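Local coordinates for DNA replication regulator protein HobA (Helicobacter pylori, PDB 2UVP) that is required for the initiation of DNA replication and increases the binding of DnaA to the oriC region, at residues A[55-60]-A[89-94]. Sequence-based numbering, arbitrary orientation.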
ATOM      1  N   SER A  55      -4.703 -11.483  19.707  1.00 16.23           N
ATOM      2  CA  SER A  55      -4.609 -10.729  18.459  1.00 15.44           C
ATOM      3  C   SER A  55      -5.142 -11.562  17.286  1.00 15.12           C
ATOM      4  O   SER A  55      -5.104 -12.802  17.308  1.00 14.83           O
ATOM      5  CB  SER A  55      -3.144 -10.288  18.201  1.00 15.54           C
ATOM      6  OG  SER A  55      -2.284 -11.409  18.163  1.00 16.68           O
ATOM      7  N   LEU A  56      -5.672 -10.890  16.265  1.00 14.93           N
ATOM      8  CA  LEU A  56      -6.117 -11.577  15.054  1.00 13.78           C
ATOM      9  C   LEU A  56      -5.205 -11.191  13.905  1.00 14.01           C
ATOM     10  O   LEU A  56      -5.064 -10.001  13.581  1.00 12.93           O
ATOM     11  CB  LEU A  56      -7.570 -11.217  14.703  1.00 14.65           C
ATOM     12  CG  LEU A  56      -8.634 -11.666  15.700  1.00 14.48           C
ATOM     13  CD1 LEU A  56      -9.946 -11.004  15.334  1.00 15.16           C
ATOM     14  CD2 LEU A  56      -8.756 -13.184  15.669  1.00 17.69           C
ATOM     15  N   LEU A  57      -4.555 -12.189  13.318  1.00 12.66           N
ATOM     16  CA  LEU A  57      -3.646 -11.937  12.204  1.00 12.62           C
ATOM     17  C   LEU A  57      -4.412 -12.373  10.973  1.00 13.10           C
ATOM     18  O   LEU A  57      -4.611 -13.574  10.745  1.00 13.82           O
ATOM     19  CB  LEU A  57      -2.342 -12.737  12.358  1.00 12.51           C
ATOM     20  CG  LEU A  57      -1.242 -12.096  13.235  1.00 13.18           C
ATOM     21  CD1 LEU A  57      -1.700 -11.785  14.630  1.00 15.16           C
ATOM     22  CD2 LEU A  57      -0.020 -13.047  13.229  1.00 14.43           C
ATOM     23  N   VAL A  58      -4.835 -11.398  10.180  1.00 12.73           N
ATOM     24  CA  VAL A  58      -5.810 -11.654   9.125  1.00 13.07           C
ATOM     25  C   VAL A  58      -5.122 -11.753   7.773  1.00 13.09           C
ATOM     26  O   VAL A  58      -4.320 -10.886   7.384  1.00 12.73           O
ATOM     27  CB  VAL A  58      -6.918 -10.537   9.078  1.00 13.69           C
ATOM     28  CG1 VAL A  58      -8.062 -10.973   8.158  1.00 15.20           C
ATOM     29  CG2 VAL A  58      -7.498 -10.267  10.473  1.00 13.06           C
ATOM     30  N   SER A  59      -5.442 -12.813   7.033  1.00 12.36           N
ATOM     31  CA  SER A  59      -4.910 -12.996   5.692  1.00 12.84           C
ATOM     32  C   SER A  59      -6.039 -13.428   4.747  1.00 12.82           C
ATOM     33  O   SER A  59      -7.092 -13.913   5.204  1.00 12.38           O
ATOM     34  CB  SER A  59      -3.790 -14.054   5.683  1.00 13.39           C
ATOM     35  OG  SER A  59      -4.242 -15.298   6.187  1.00 15.15           O
ATOM     36  N   ALA A  60      -5.801 -13.273   3.448  1.00 13.48           N
ATOM     37  CA  ALA A  60      -6.793 -13.675   2.411  1.00 13.48           C
ATOM     38  C   ALA A  60      -6.074 -13.990   1.131  1.00 13.57           C
ATOM     39  O   ALA A  60      -4.986 -13.449   0.863  1.00 13.76           O
ATOM     40  CB  ALA A  60      -7.800 -12.566   2.171  1.00 13.31           C
ATOM     41  N   ILE A  89      -4.460  -7.380  12.864  1.00 14.94           N
ATOM     42  CA  ILE A  89      -3.262  -7.140  12.081  1.00 15.09           C
ATOM     43  C   ILE A  89      -3.466  -7.659  10.663  1.00 14.71           C
ATOM     44  O   ILE A  89      -4.043  -8.737  10.471  1.00 14.87           O
ATOM     45  CB  ILE A  89      -2.055  -7.865  12.718  1.00 16.20           C
ATOM     46  CG1 ILE A  89      -1.682  -7.225  14.074  1.00 17.67           C
ATOM     47  CG2 ILE A  89      -0.856  -7.927  11.775  1.00 16.53           C
ATOM     48  CD1 ILE A  89      -1.946  -8.122  15.189  1.00 23.65           C
ATOM     49  N   ASP A  90      -3.004  -6.878   9.678  1.00 14.08           N
ATOM     50  CA  ASP A  90      -2.970  -7.301   8.288  1.00 14.18           C
ATOM     51  C   ASP A  90      -1.764  -8.231   8.099  1.00 15.00           C
ATOM     52  O   ASP A  90      -0.619  -7.786   7.973  1.00 13.19           O
ATOM     53  CB  ASP A  90      -2.893  -6.081   7.358  1.00 14.42           C
ATOM     54  CG  ASP A  90      -2.834  -6.458   5.878  1.00 14.56           C
ATOM     55  OD1 ASP A  90      -2.547  -7.630   5.541  1.00 14.83           O
ATOM     56  OD2 ASP A  90      -3.055  -5.536   5.052  1.00 16.51           O
ATOM     57  N   PHE A  91      -2.031  -9.533   8.095  1.00 14.78           N
ATOM     58  CA  PHE A  91      -0.977 -10.519   7.970  1.00 15.34           C
ATOM     59  C   PHE A  91      -0.407 -10.580   6.551  1.00 15.34           C
ATOM     60  O   PHE A  91       0.811 -10.746   6.392  1.00 15.93           O
ATOM     61  CB  PHE A  91      -1.485 -11.890   8.455  1.00 15.71           C
ATOM     62  CG  PHE A  91      -0.419 -12.963   8.509  1.00 17.43           C
ATOM     63  CD1 PHE A  91       0.808 -12.721   9.110  1.00 17.60           C
ATOM     64  CD2 PHE A  91      -0.679 -14.239   8.013  1.00 20.66           C
ATOM     65  CE1 PHE A  91       1.792 -13.718   9.165  1.00 18.72           C
ATOM     66  CE2 PHE A  91       0.293 -15.246   8.069  1.00 21.57           C
ATOM     67  CZ  PHE A  91       1.531 -14.980   8.651  1.00 20.00           C
ATOM     68  N   ASN A  92      -1.257 -10.413   5.530  1.00 14.91           N
ATOM     69  CA  ASN A  92      -0.789 -10.364   4.132  1.00 14.90           C
ATOM     70  C   ASN A  92       0.340  -9.368   4.000  1.00 14.67           C
ATOM     71  O   ASN A  92       1.265  -9.600   3.239  1.00 14.76           O
ATOM     72  CB  ASN A  92      -1.878  -9.916   3.136  1.00 15.29           C
ATOM     73  CG  ASN A  92      -2.764 -11.066   2.625  1.00 17.28           C
ATOM     74  OD1 ASN A  92      -3.346 -10.983   1.530  1.00 23.02           O
ATOM     75  ND2 ASN A  92      -2.906 -12.087   3.405  1.00 15.43           N
ATOM     76  N   ALA A  93       0.230  -8.246   4.720  1.00 14.71           N
ATOM     77  CA  ALA A  93       1.118  -7.111   4.509  1.00 15.31           C
ATOM     78  C   ALA A  93       2.362  -7.201   5.389  1.00 16.05           C
ATOM     79  O   ALA A  93       3.282  -6.400   5.264  1.00 16.17           O
ATOM     80  CB  ALA A  93       0.396  -5.815   4.784  1.00 16.43           C
ATOM     81  N   SER A  94       2.394  -8.161   6.291  1.00 15.58           N
ATOM     82  CA  SER A  94       3.480  -8.145   7.274  1.00 16.97           C
ATOM     83  C   SER A  94       4.743  -8.807   6.737  1.00 17.69           C
ATOM     84  O   SER A  94       4.698  -9.611   5.810  1.00 17.24           O
ATOM     85  CB  SER A  94       3.038  -8.779   8.576  1.00 18.18           C
ATOM     86  OG  SER A  94       3.199 -10.166   8.524  1.00 20.31           O
TER
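Strands 55-60 and 88-90 run parallel, with Ile-89 paired beside Leu-57, and three backbone hydrogen bonds join them. Ile-89 N gives to Leu-56 O at 2.8 Å, Val-58 N gives to Ile-89 O, and Phe-91 N, already past the end of its strand, still reaches Val-58 O. The side chain of Ile-89 can be followed outward. CB sits 3.8 Å from Leu-56 O; CG1, anti to the carbonyl carbon (chi1 -68°), carries CD1 to 3.7 Å from Leu-57 CD1 and 3.9 Å from Ser-55 CB. The Leu-57 and Ile-89 side chains thus lie alongside each other on one face of the sheet, pointing the same way. Phe-91 adds to that apolar patch: its CB heads toward strand 55-60, 4.1 Å from Leu-57 CB, but the ring leads away from it, taking Ser-59 CB at its edge, 3.9 Å from CD2. Ser-59 OG is hydrogen-bonded to His-120 ND1 on the neighbouring strand 116-121. Beyond Asp-90 the chain leaves the sheet in a type I turn, Phe-91 to Ser-94. Asp-90 OD1 accepts a hydrogen bond from Ala-93 N (3.0 Å), meeting it from above the carboxylate plane, an Asx motif. The two strands are the parallel pair of a beta-alpha-beta unit, with 88-90 outermost in the sheet of this chain; its connecting helix, 65-75, puts Leu-68 against Val-58 and Asp-90 on one face; on the other, Ile-109 of helix 102-112 packs on Leu-57 and Phe-91, while strand 116-121 flanks 55-60 on the side away from 88-90.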